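Local coordinates for GH3 beta-N-acetylglucosaminidase (Paenibacillaceae, PDB 6K5J), which hydrolyses terminal beta-linked N-acetylglucosamine residues from the non-reducing ends of sugar chains, probably including chitin oligosaccharides, at residues A104-D110 and I368-T374; V96-P100 and V365-S369; I38-H42 and I69-N75; K16-L20 and I326-V330. All coordinates share one frame; numbering follows the deposited sequence.

Contact 1 (A104-D110 and I368-T374); sequences ALGAAGD and ISEKSIT
The carbonyl group of Ala104 is reached by two donors from opposite faces of its plane. Ala108 N supplies one, the helix's own bond at 3.3 Å to Ala104 O; Ser372 OG supplies the other, donating to Ala104 O over 2.7 Å. The hydroxyl stands well to the side of the C=O direction, tilted 23° from the carbonyl plane. Ser372 can do this because its OG is turned anti to the backbone N (chi1 -179°), which brings it against Ala104 O. The second flat group is the carboxylate of Asp110: OD2 makes a salt bridge of 3.1 Å with Lys371 NZ, while OD1 caps Glu112 N at the start of helix 111-127. The lysine chain bends at its third torsion on the way to that carboxylate.

Between these two polar ends the helices pass closely, their short axes 7.9 Å apart and inclined at 70°. Alanine suits such a crossing: Ala108 CB rests 3.8 Å from Lys371 CB, and its CA-H points at Lys371 O with CA and O 3.5 Å apart. Leu105 CD2 meets Ile368 CG2 at 3.7 Å, adding a branched apolar patch that helix 111-127 also covers. Gly109, with positive phi, lets the chain leave the helix and swing Asp110 into place.

Helix 102-108 belongs to the N-terminal family 3 domain, whereas helix 359-372 leads straight into strand 374-377 of the six-stranded sheet. The buried carbonyl of Ala104 is thus doubly satisfied, and the Asp110 charge is shared between a lysine and a helix start, which would probably favour its ionised form.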
loop_
_atom_site.group_PDB
_atom_site.type_symbol
_atom_site.label_atom_id
_atom_site.label_comp_id
_atom_site.label_asym_id
_atom_site.label_seq_id
_atom_site.Cartn_x
_atom_site.Cartn_y
_atom_site.Cartn_z
ATOM N N ALA A 104 -5.592 -5.927 -8.162
ATOM C CA ALA A 104 -6.040 -7.303 -8.374
ATOM C C ALA A 104 -7.496 -7.468 -7.946
ATOM O O ALA A 104 -8.299 -8.096 -8.652
ATOM C CB ALA A 104 -5.132 -8.272 -7.611
ATOM N N LEU A 105 -7.867 -6.876 -6.809
ATOM C CA LEU A 105 -9.257 -6.938 -6.365
ATOM C C LEU A 105 -10.174 -6.171 -7.315
ATOM O O LEU A 105 -11.301 -6.602 -7.581
ATOM C CB LEU A 105 -9.379 -6.385 -4.938
ATOM C CG LEU A 105 -8.828 -7.281 -3.815
ATOM C CD1 LEU A 105 -8.592 -6.477 -2.523
ATOM C CD2 LEU A 105 -9.778 -8.452 -3.558
ATOM N N GLY A 106 -9.711 -5.025 -7.822
ATOM C CA GLY A 106 -10.513 -4.256 -8.767
ATOM C C GLY A 106 -10.819 -5.020 -10.042
ATOM O O GLY A 106 -11.934 -4.944 -10.570
ATOM N N ALA A 107 -9.839 -5.775 -10.553
ATOM C CA ALA A 107 -10.067 -6.562 -11.766
ATOM C C ALA A 107 -11.050 -7.703 -11.536
ATOM O O ALA A 107 -11.745 -8.113 -12.473
ATOM C CB ALA A 107 -8.752 -7.129 -12.299
ATOM N N ALA A 108 -11.101 -8.254 -10.321
ATOM C CA ALA A 108 -12.128 -9.251 -10.014
ATOM C C ALA A 108 -13.512 -8.612 -9.894
ATOM O O ALA A 108 -14.526 -9.275 -10.146
ATOM C CB ALA A 108 -11.758 -10.002 -8.729
ATOM N N GLY A 109 -13.574 -7.337 -9.507
ATOM C CA GLY A 109 -14.788 -6.543 -9.591
ATOM C C GLY A 109 -15.796 -6.738 -8.480
ATOM O O GLY A 109 -16.913 -6.219 -8.589
ATOM N N ASP A 110 -15.446 -7.445 -7.407
ATOM C CA ASP A 110 -16.421 -7.917 -6.421
ATOM C C ASP A 110 -16.144 -7.257 -5.074
ATOM O O ASP A 110 -15.107 -7.514 -4.456
ATOM C CB ASP A 110 -16.361 -9.440 -6.320
ATOM C CG ASP A 110 -17.494 -10.029 -5.502
ATOM O OD1 ASP A 110 -18.101 -9.303 -4.686
ATOM O OD2 ASP A 110 -17.782 -11.233 -5.674
ATOM N N ILE A 368 -10.029 -15.687 -4.987
ATOM C CA ILE A 368 -10.060 -14.285 -5.407
ATOM C C ILE A 368 -9.183 -14.073 -6.637
ATOM O O ILE A 368 -9.607 -13.467 -7.628
ATOM C CB ILE A 368 -9.622 -13.367 -4.249
ATOM C CG1 ILE A 368 -10.612 -13.448 -3.079
ATOM C CG2 ILE A 368 -9.468 -11.936 -4.719
ATOM C CD1 ILE A 368 -10.220 -12.561 -1.930
ATOM N N SER A 369 -7.942 -14.564 -6.592
ATOM C CA SER A 369 -7.023 -14.323 -7.699
ATOM C C SER A 369 -7.478 -15.014 -8.976
ATOM O O SER A 369 -7.200 -14.517 -10.072
ATOM C CB SER A 369 -5.611 -14.788 -7.327
ATOM O OG SER A 369 -5.170 -14.177 -6.129
ATOM N N GLU A 370 -8.160 -16.163 -8.864
ATOM C CA GLU A 370 -8.714 -16.807 -10.059
ATOM C C GLU A 370 -9.669 -15.882 -10.806
ATOM O O GLU A 370 -9.784 -15.970 -12.033
ATOM C CB GLU A 370 -9.433 -18.111 -9.690
ATOM C CG GLU A 370 -8.506 -19.211 -9.149
ATOM C CD GLU A 370 -9.236 -20.519 -8.844
ATOM O OE1 GLU A 370 -10.407 -20.668 -9.247
ATOM O OE2 GLU A 370 -8.632 -21.396 -8.195
ATOM N N LYS A 371 -10.373 -15.001 -10.087
ATOM C CA LYS A 371 -11.299 -14.068 -10.719
ATOM C C LYS A 371 -10.615 -12.817 -11.259
ATOM O O LYS A 371 -11.257 -12.042 -11.976
ATOM C CB LYS A 371 -12.394 -13.644 -9.721
ATOM C CG LYS A 371 -13.423 -14.724 -9.402
ATOM C CD LYS A 371 -14.472 -14.234 -8.381
ATOM C CE LYS A 371 -15.627 -13.475 -9.046
ATOM N NZ LYS A 371 -16.527 -12.778 -8.055
ATOM N N SER A 372 -9.339 -12.613 -10.945
ATOM C CA SER A 372 -8.634 -11.364 -11.206
ATOM C C SER A 372 -7.847 -11.368 -12.517
ATOM O O SER A 372 -7.838 -10.353 -13.223
ATOM C CB SER A 372 -7.696 -11.067 -10.018
ATOM O OG SER A 372 -6.978 -9.861 -10.183
ATOM N N ILE A 373 -7.204 -12.490 -12.873
ATOM C CA ILE A 373 -6.350 -12.535 -14.061
ATOM C C ILE A 373 -7.112 -12.040 -15.279
ATOM O O ILE A 373 -8.242 -12.468 -15.546
ATOM C CB ILE A 373 -5.818 -13.962 -14.302
ATOM C CG1 ILE A 373 -5.172 -14.527 -13.021
ATOM C CG2 ILE A 373 -4.857 -13.947 -15.499
ATOM C CD1 ILE A 373 -3.947 -13.743 -12.528
ATOM N N THR A 374 -6.476 -11.150 -16.039
ATOM C CA THR A 374 -7.110 -10.430 -17.132
ATOM C C THR A 374 -6.326 -10.649 -18.419
ATOM O O THR A 374 -5.097 -10.670 -18.406
ATOM C CB THR A 374 -7.176 -8.938 -16.789
ATOM O OG1 THR A 374 -7.873 -8.786 -15.543
ATOM C CG2 THR A 374 -7.884 -8.148 -17.882
HETATM O O HOH W 1 -14.295 -11.528 -12.221
#

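Contact 2 (V96-P100 and V365-S369); sequences VTVVP and VERIS
Beside the CG-CD edge of Pro100, Val365 O accepts the backbone N of Ser369 at 3.1 Å, a turn of helix 359-372 that offers the proline a surface of saturated carbon. No hydrogen bond spans the two segments; the contact is apolar, and proline, with no N-H, suits it. The ring of Pro100 turns its CG-CD edge to the helix: CD is 3.7 Å from Val365 CB, and CG sits 3.9 Å from Ile368 CG2, the proline and isoleucine side chains crossing at about a right angle. CG also comes within 3.7 Å of Ser369 OG, a hydroxyl whose stronger partner is Ser508 OG.

Val365 spreads its two branches along the extended chain. CG1, anti to the carbonyl carbon (chi1 -60°), reaches Thr97 CG2 at 4.1 Å, and CG2 stands 4.0 Å from Val98 O. Threonine serves well here because its methyl faces the valine while OG1 bonds to Glu124 OE2. A glycine in place of Pro100 would probably open a gap beside Val365 and Ile368 and leave the chain freer to turn.

Segment 96-100 lies late in the loop between strand 79-81 and helix 102-108. Helix 111-127 covers Thr97 and Val99, helix 507-517 touches Val98 and Pro100, and helix 359-372 packs on Thr97, Val99 and Pro100, so that the loop of the N-terminal domain is wedged among helices from both parts of the chain.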
loop_
_atom_site.group_PDB
_atom_site.type_symbol
_atom_site.label_atom_id
_atom_site.label_comp_id
_atom_site.label_asym_id
_atom_site.label_seq_id
_atom_site.Cartn_x
_atom_site.Cartn_y
_atom_site.Cartn_z
ATOM N N VAL A 96 1.928 -15.031 7.851
ATOM C CA VAL A 96 0.617 -14.431 7.650
ATOM C C VAL A 96 0.184 -14.703 6.217
ATOM O O VAL A 96 0.987 -15.083 5.361
ATOM C CB VAL A 96 0.598 -12.912 7.945
ATOM C CG1 VAL A 96 1.108 -12.648 9.359
ATOM C CG2 VAL A 96 1.441 -12.156 6.927
ATOM N N THR A 97 -1.115 -14.528 5.973
ATOM C CA THR A 97 -1.670 -14.712 4.639
ATOM C C THR A 97 -1.226 -13.574 3.736
ATOM O O THR A 97 -1.364 -12.403 4.098
ATOM C CB THR A 97 -3.197 -14.736 4.704
ATOM O OG1 THR A 97 -3.619 -15.694 5.679
ATOM C CG2 THR A 97 -3.808 -15.093 3.355
ATOM N N VAL A 98 -0.732 -13.907 2.548
ATOM C CA VAL A 98 -0.458 -12.898 1.532
ATOM C C VAL A 98 -1.767 -12.677 0.779
ATOM O O VAL A 98 -2.262 -13.569 0.090
ATOM C CB VAL A 98 0.684 -13.321 0.599
ATOM C CG1 VAL A 98 0.938 -12.243 -0.459
ATOM C CG2 VAL A 98 1.944 -13.551 1.406
ATOM N N VAL A 99 -2.350 -11.498 0.949
ATOM C CA VAL A 99 -3.692 -11.197 0.472
ATOM C C VAL A 99 -3.556 -10.441 -0.849
ATOM O O VAL A 99 -2.630 -9.633 -0.986
ATOM C CB VAL A 99 -4.440 -10.394 1.550
ATOM C CG1 VAL A 99 -5.658 -9.728 1.010
ATOM C CG2 VAL A 99 -4.776 -11.315 2.744
ATOM N N PRO A 100 -4.435 -10.657 -1.832
ATOM C CA PRO A 100 -4.376 -9.861 -3.068
ATOM C C PRO A 100 -4.514 -8.372 -2.793
ATOM O O PRO A 100 -5.210 -7.950 -1.866
ATOM C CB PRO A 100 -5.568 -10.375 -3.878
ATOM C CG PRO A 100 -5.800 -11.746 -3.371
ATOM C CD PRO A 100 -5.480 -11.690 -1.903
ATOM N N VAL A 365 -8.217 -16.750 -0.673
ATOM C CA VAL A 365 -7.537 -15.739 -1.483
ATOM C C VAL A 365 -7.142 -16.319 -2.839
ATOM O O VAL A 365 -7.085 -15.588 -3.835
ATOM C CB VAL A 365 -6.318 -15.127 -0.749
ATOM C CG1 VAL A 365 -6.742 -14.443 0.557
ATOM C CG2 VAL A 365 -5.245 -16.142 -0.501
ATOM N N GLU A 366 -6.873 -17.626 -2.906
ATOM C CA GLU A 366 -6.664 -18.269 -4.203
ATOM C C GLU A 366 -7.885 -18.101 -5.104
ATOM O O GLU A 366 -7.759 -17.800 -6.298
ATOM C CB GLU A 366 -6.334 -19.751 -4.001
ATOM C CG GLU A 366 -4.885 -19.965 -3.554
ATOM C CD GLU A 366 -4.563 -21.401 -3.209
ATOM O OE1 GLU A 366 -5.492 -22.247 -3.195
ATOM O OE2 GLU A 366 -3.369 -21.678 -2.947
ATOM N N ARG A 367 -9.078 -18.256 -4.540
ATOM C CA ARG A 367 -10.279 -18.099 -5.349
ATOM C C ARG A 367 -10.474 -16.655 -5.793
ATOM O O ARG A 367 -11.002 -16.414 -6.884
ATOM C CB ARG A 367 -11.483 -18.629 -4.578
ATOM C CG ARG A 367 -11.413 -20.145 -4.424
ATOM C CD ARG A 367 -12.657 -20.737 -3.747
ATOM N NE ARG A 367 -12.307 -22.043 -3.213
ATOM C CZ ARG A 367 -12.135 -22.298 -1.924
ATOM N NH1 ARG A 367 -12.314 -21.337 -1.027
ATOM N NH2 ARG A 367 -11.784 -23.514 -1.537
ATOM N N ILE A 368 -10.029 -15.687 -4.987
ATOM C CA ILE A 368 -10.060 -14.285 -5.407
ATOM C C ILE A 368 -9.183 -14.073 -6.637
ATOM O O ILE A 368 -9.607 -13.467 -7.628
ATOM C CB ILE A 368 -9.622 -13.367 -4.249
ATOM C CG1 ILE A 368 -10.612 -13.448 -3.079
ATOM C CG2 ILE A 368 -9.468 -11.936 -4.719
ATOM C CD1 ILE A 368 -10.220 -12.561 -1.930
ATOM N N SER A 369 -7.942 -14.564 -6.592
ATOM C CA SER A 369 -7.023 -14.323 -7.699
ATOM C C SER A 369 -7.478 -15.014 -8.976
ATOM O O SER A 369 -7.200 -14.517 -10.072
ATOM C CB SER A 369 -5.611 -14.788 -7.327
ATOM O OG SER A 369 -5.170 -14.177 -6.129
#

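Contact 3 (I38-H42 and I69-N75); sequences ITEDH and IAAESDN
His42 ND1 donates to Asn75 OD1 over 2.7 Å at an angle of 162°, entering on a lone pair in the plane of the amide, while the oxygen stays near the plane of the imidazole. Ring and amide are turned 49° from each other. Beside this bond lies an apolar patch: Ile38 CG2 presses on Ala70 CA at 3.6 Å, and Thr39 CG2 meets Ile69 CG2 at 3.6 Å. Thr39 can offer its methyl because OG1 is occupied with Arg35 O.

The next shell fixes the asparagine. Asn75 ND2 donates to Ser73 OG at 2.9 Å, nearly in the amide plane. A water 3.2 Å from Asn75 ND2 accepts from it while donating to Thr39 O. Ser73 OG in turn gives its proton to Ile69 O over 2.7 Å. Further out, a Schellman motif with Asp74 as its positive-phi residue ends helix 56-72 and sets Asn75 facing segment 38-42; His42 likewise takes positive phi where helix 32-39 has ended.

An asparagine suits the place because it both accepts and donates: with oxygen toward the imidazole N-H and nitrogen toward the serine, its amide is held against flipping.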
loop_
_atom_site.group_PDB
_atom_site.type_symbol
_atom_site.label_atom_id
_atom_site.label_comp_id
_atom_site.label_asym_id
_atom_site.label_seq_id
_atom_site.Cartn_x
_atom_site.Cartn_y
_atom_site.Cartn_z
ATOM N N ILE A 38 8.104 6.808 24.135
ATOM C CA ILE A 38 6.880 6.508 24.866
ATOM C C ILE A 38 6.893 7.166 26.239
ATOM O O ILE A 38 5.938 7.851 26.615
ATOM C CB ILE A 38 6.680 4.987 24.974
ATOM C CG1 ILE A 38 6.415 4.374 23.596
ATOM C CG2 ILE A 38 5.534 4.678 25.940
ATOM C CD1 ILE A 38 6.542 2.848 23.587
ATOM N N THR A 39 7.974 6.970 27.007
ATOM C CA THR A 39 7.968 7.394 28.409
ATOM C C THR A 39 8.355 8.856 28.585
ATOM O O THR A 39 7.848 9.517 29.495
ATOM C CB THR A 39 8.906 6.516 29.240
ATOM O OG1 THR A 39 10.264 6.762 28.857
ATOM C CG2 THR A 39 8.575 5.039 29.044
ATOM N N GLU A 40 9.234 9.387 27.743
ATOM C CA GLU A 40 9.668 10.767 27.904
ATOM C C GLU A 40 8.972 11.726 26.956
ATOM O O GLU A 40 8.656 12.847 27.348
ATOM C CB GLU A 40 11.183 10.864 27.724
ATOM C CG GLU A 40 11.909 9.976 28.727
ATOM C CD GLU A 40 13.414 10.054 28.613
ATOM O OE1 GLU A 40 13.916 10.979 27.936
ATOM O OE2 GLU A 40 14.095 9.187 29.207
ATOM N N ASP A 41 8.709 11.315 25.721
ATOM C CA ASP A 41 8.030 12.194 24.785
ATOM C C ASP A 41 6.536 11.919 24.687
ATOM O O ASP A 41 5.830 12.679 24.024
ATOM C CB ASP A 41 8.680 12.087 23.407
ATOM C CG ASP A 41 10.164 12.447 23.443
ATOM O OD1 ASP A 41 10.499 13.506 24.013
ATOM O OD2 ASP A 41 10.985 11.672 22.910
ATOM N N HIS A 42 6.046 10.863 25.332
ATOM C CA HIS A 42 4.610 10.602 25.444
ATOM C C HIS A 42 3.954 10.420 24.074
ATOM O O HIS A 42 2.814 10.844 23.858
ATOM C CB HIS A 42 3.900 11.715 26.231
ATOM C CG HIS A 42 4.590 12.105 27.504
ATOM N ND1 HIS A 42 4.587 11.307 28.629
ATOM C CD2 HIS A 42 5.298 13.214 27.834
ATOM C CE1 HIS A 42 5.264 11.905 29.595
ATOM N NE2 HIS A 42 5.703 13.065 29.140
ATOM N N ILE A 69 5.173 -0.843 28.205
ATOM C CA ILE A 69 6.019 0.312 28.494
ATOM C C ILE A 69 5.164 1.550 28.705
ATOM O O ILE A 69 5.415 2.351 29.617
ATOM C CB ILE A 69 7.045 0.514 27.361
ATOM C CG1 ILE A 69 8.106 -0.593 27.406
ATOM C CG2 ILE A 69 7.691 1.900 27.430
ATOM C CD1 ILE A 69 8.965 -0.701 26.132
ATOM N N ALA A 70 4.138 1.728 27.871
ATOM C CA ALA A 70 3.254 2.871 28.050
ATOM C C ALA A 70 2.436 2.731 29.328
ATOM O O ALA A 70 2.279 3.701 30.076
ATOM C CB ALA A 70 2.336 3.033 26.840
ATOM N N ALA A 71 1.915 1.533 29.596
ATOM C CA ALA A 71 1.053 1.355 30.763
ATOM C C ALA A 71 1.831 1.585 32.047
ATOM O O ALA A 71 1.373 2.297 32.949
ATOM C CB ALA A 71 0.424 -0.038 30.756
ATOM N N GLU A 72 3.032 1.009 32.134
ATOM C CA GLU A 72 3.825 1.089 33.353
ATOM C C GLU A 72 4.393 2.479 33.601
ATOM O O GLU A 72 4.812 2.763 34.727
ATOM C CB GLU A 72 4.947 0.055 33.302
ATOM C CG GLU A 72 4.427 -1.370 33.430
ATOM C CD GLU A 72 5.517 -2.413 33.362
ATOM O OE1 GLU A 72 6.689 -2.053 33.104
ATOM O OE2 GLU A 72 5.194 -3.599 33.562
ATOM N N SER A 73 4.416 3.346 32.589
ATOM C CA SER A 73 4.841 4.733 32.739
ATOM C C SER A 73 3.666 5.703 32.772
ATOM O O SER A 73 3.870 6.914 32.625
ATOM C CB SER A 73 5.816 5.114 31.617
ATOM O OG SER A 73 5.203 4.995 30.336
ATOM N N ASP A 74 2.446 5.187 32.959
ATOM C CA ASP A 74 1.225 5.986 33.081
ATOM C C ASP A 74 0.992 6.860 31.855
ATOM O O ASP A 74 0.582 8.018 31.961
ATOM C CB ASP A 74 1.240 6.817 34.365
ATOM C CG ASP A 74 1.181 5.944 35.602
ATOM O OD1 ASP A 74 0.301 5.050 35.652
ATOM O OD2 ASP A 74 2.031 6.119 36.500
ATOM N N ASN A 75 1.240 6.297 30.681
ATOM C CA ASN A 75 0.934 6.963 29.428
ATOM C C ASN A 75 -0.288 6.334 28.766
ATOM O O ASN A 75 -0.663 5.195 29.044
ATOM C CB ASN A 75 2.143 6.921 28.489
ATOM C CG ASN A 75 3.175 7.970 28.844
ATOM O OD1 ASN A 75 2.947 9.162 28.647
ATOM N ND2 ASN A 75 4.310 7.534 29.379
HETATM O O HOH W 2 6.238 9.077 31.409
#

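Contact 4 (K16-L20 and I326-V330); sequences KVGQL and IDRSV
Leu20 CD1 and Ile326 CD1 meet at 3.6 Å, their side chains crossing at about a right angle. The other leucine methyl, CD2, lies 3.6 Å from Ser329 CB, where the small serine leaves room for it. Val17 CG2 also approaches Ile326 CD1, though more loosely, and helix 302-317 covers both from beyond. The second branch of Ile326, CG2, anti to the backbone N, sits 3.8 Å from Lys16 CB. Val330 follows one turn on, its CG2 3.6 Å from Lys16 O and also close to the CB of Lys16, so a beta-branched residue fills the angle between lysine stem and backbone.

Helix 13-19 runs into strand 21-23, which pairs in parallel with strand 296-298, and Leu20 shares a backbone hydrogen bond with Ile296. This is consistent with the closure of a TIM barrel, where the earliest and latest strands come together, and the contact with helix 323-339 packs the outside of that seam.

Two buried polar groups find partners beyond the segments: Ser329 OG with Asp294 and Gln19 OE1 with Lys337 NZ. At the more exposed edge Lys16 stretches out fully beyond CG, its methylenes passing Asp327 with CD 3.4 Å from OD1, until NZ donates to Asp327 OD1 at 2.9 Å in a salt bridge. The oxygen uses its syn lone pair, on the side of OD2. An alanine in place of Lys16 would probably leave Asp327 without this positive mate and strip away the methylenes that lie along its OD1.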
loop_
_atom_site.group_PDB
_atom_site.type_symbol
_atom_site.label_atom_id
_atom_site.label_comp_id
_atom_site.label_asym_id
_atom_site.label_seq_id
_atom_site.Cartn_x
_atom_site.Cartn_y
_atom_site.Cartn_z
ATOM N N LYS A 16 -0.231 15.933 25.895
ATOM C CA LYS A 16 -1.152 16.249 24.806
ATOM C C LYS A 16 -0.400 16.392 23.495
ATOM O O LYS A 16 -0.826 15.858 22.462
ATOM C CB LYS A 16 -1.935 17.529 25.112
ATOM C CG LYS A 16 -2.856 17.444 26.328
ATOM C CD LYS A 16 -3.643 18.742 26.467
ATOM C CE LYS A 16 -4.357 18.821 27.805
ATOM N NZ LYS A 16 -5.102 20.105 27.929
ATOM N N VAL A 17 0.734 17.092 23.520
ATOM C CA VAL A 17 1.513 17.265 22.299
ATOM C C VAL A 17 2.021 15.916 21.809
ATOM O O VAL A 17 1.994 15.624 20.609
ATOM C CB VAL A 17 2.654 18.274 22.533
ATOM C CG1 VAL A 17 3.759 18.116 21.481
ATOM C CG2 VAL A 17 2.103 19.703 22.523
ATOM N N GLY A 18 2.481 15.068 22.733
ATOM C CA GLY A 18 2.957 13.749 22.343
ATOM C C GLY A 18 1.896 12.901 21.661
ATOM O O GLY A 18 2.212 12.115 20.760
ATOM N N GLN A 19 0.630 13.048 22.074
ATOM C CA GLN A 19 -0.456 12.298 21.442
ATOM C C GLN A 19 -0.536 12.565 19.944
ATOM O O GLN A 19 -1.016 11.711 19.190
ATOM C CB GLN A 19 -1.796 12.647 22.090
ATOM C CG GLN A 19 -2.052 11.939 23.399
ATOM C CD GLN A 19 -2.037 10.429 23.252
ATOM O OE1 GLN A 19 -2.912 9.843 22.605
ATOM N NE2 GLN A 19 -1.033 9.791 23.845
ATOM N N LEU A 20 -0.080 13.735 19.500
ATOM C CA LEU A 20 -0.182 14.144 18.104
ATOM C C LEU A 20 0.898 13.549 17.208
ATOM O O LEU A 20 0.928 13.872 16.016
ATOM C CB LEU A 20 -0.121 15.665 18.008
ATOM C CG LEU A 20 -1.007 16.441 18.988
ATOM C CD1 LEU A 20 -0.873 17.925 18.734
ATOM C CD2 LEU A 20 -2.448 15.997 18.847
ATOM N N ILE A 326 -5.339 22.066 20.297
ATOM C CA ILE A 326 -4.651 20.854 20.736
ATOM C C ILE A 326 -5.635 19.858 21.331
ATOM O O ILE A 326 -5.593 18.658 21.021
ATOM C CB ILE A 326 -3.547 21.198 21.750
ATOM C CG1 ILE A 326 -2.438 22.002 21.074
ATOM C CG2 ILE A 326 -2.983 19.922 22.331
ATOM C CD1 ILE A 326 -1.457 21.140 20.284
ATOM N N ASP A 327 -6.513 20.333 22.228
ATOM C CA ASP A 327 -7.519 19.456 22.830
ATOM C C ASP A 327 -8.435 18.848 21.776
ATOM O O ASP A 327 -8.918 17.729 21.957
ATOM C CB ASP A 327 -8.376 20.216 23.850
ATOM C CG ASP A 327 -7.614 20.607 25.105
ATOM O OD1 ASP A 327 -6.610 19.950 25.446
ATOM O OD2 ASP A 327 -8.048 21.575 25.770
ATOM N N ARG A 328 -8.732 19.592 20.709
ATOM C CA ARG A 328 -9.577 19.069 19.639
ATOM C C ARG A 328 -8.983 17.790 19.049
ATOM O O ARG A 328 -9.674 16.772 18.935
ATOM C CB ARG A 328 -9.769 20.136 18.559
ATOM C CG ARG A 328 -10.956 19.921 17.635
ATOM C CD ARG A 328 -10.856 20.818 16.395
ATOM N NE ARG A 328 -10.681 22.220 16.772
ATOM C CZ ARG A 328 -10.218 23.163 15.957
ATOM N NH1 ARG A 328 -9.896 22.861 14.710
ATOM N NH2 ARG A 328 -10.073 24.410 16.393
ATOM N N SER A 329 -7.695 17.823 18.680
ATOM C CA SER A 329 -7.051 16.625 18.130
ATOM C C SER A 329 -6.911 15.532 19.174
ATOM O O SER A 329 -7.130 14.354 18.877
ATOM C CB SER A 329 -5.675 16.957 17.546
ATOM O OG SER A 329 -5.789 17.761 16.389
ATOM N N VAL A 330 -6.503 15.890 20.391
ATOM C CA VAL A 330 -6.386 14.884 21.447
ATOM C C VAL A 330 -7.713 14.165 21.645
ATOM O O VAL A 330 -7.755 12.941 21.815
ATOM C CB VAL A 330 -5.894 15.536 22.756
ATOM C CG1 VAL A 330 -6.064 14.575 23.936
ATOM C CG2 VAL A 330 -4.432 15.963 22.617
#

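From the N terminus, contact 4 opens first at 16-20. Contact 3 then begins at 38-42 and closes a short loop at 69-75, wholly within the span that contact 4 completes at 326-330. Before that closure, contacts 2 and 1 have opened at 96-100 and 104-110; both end later, on helix 359-372, so each crosses contact 4. Contacts 1 and 2 share Ile368 and Ser369 and touch through Leu105 and Pro100. Contacts 3 and 4, with centres about 15 Å apart, tie helices within the barrel-like N-terminal domain; about 41 Å separates the centres of contacts 4 and 1, and contacts 1 and 2 fasten that domain to the helix entering the six-stranded sheet.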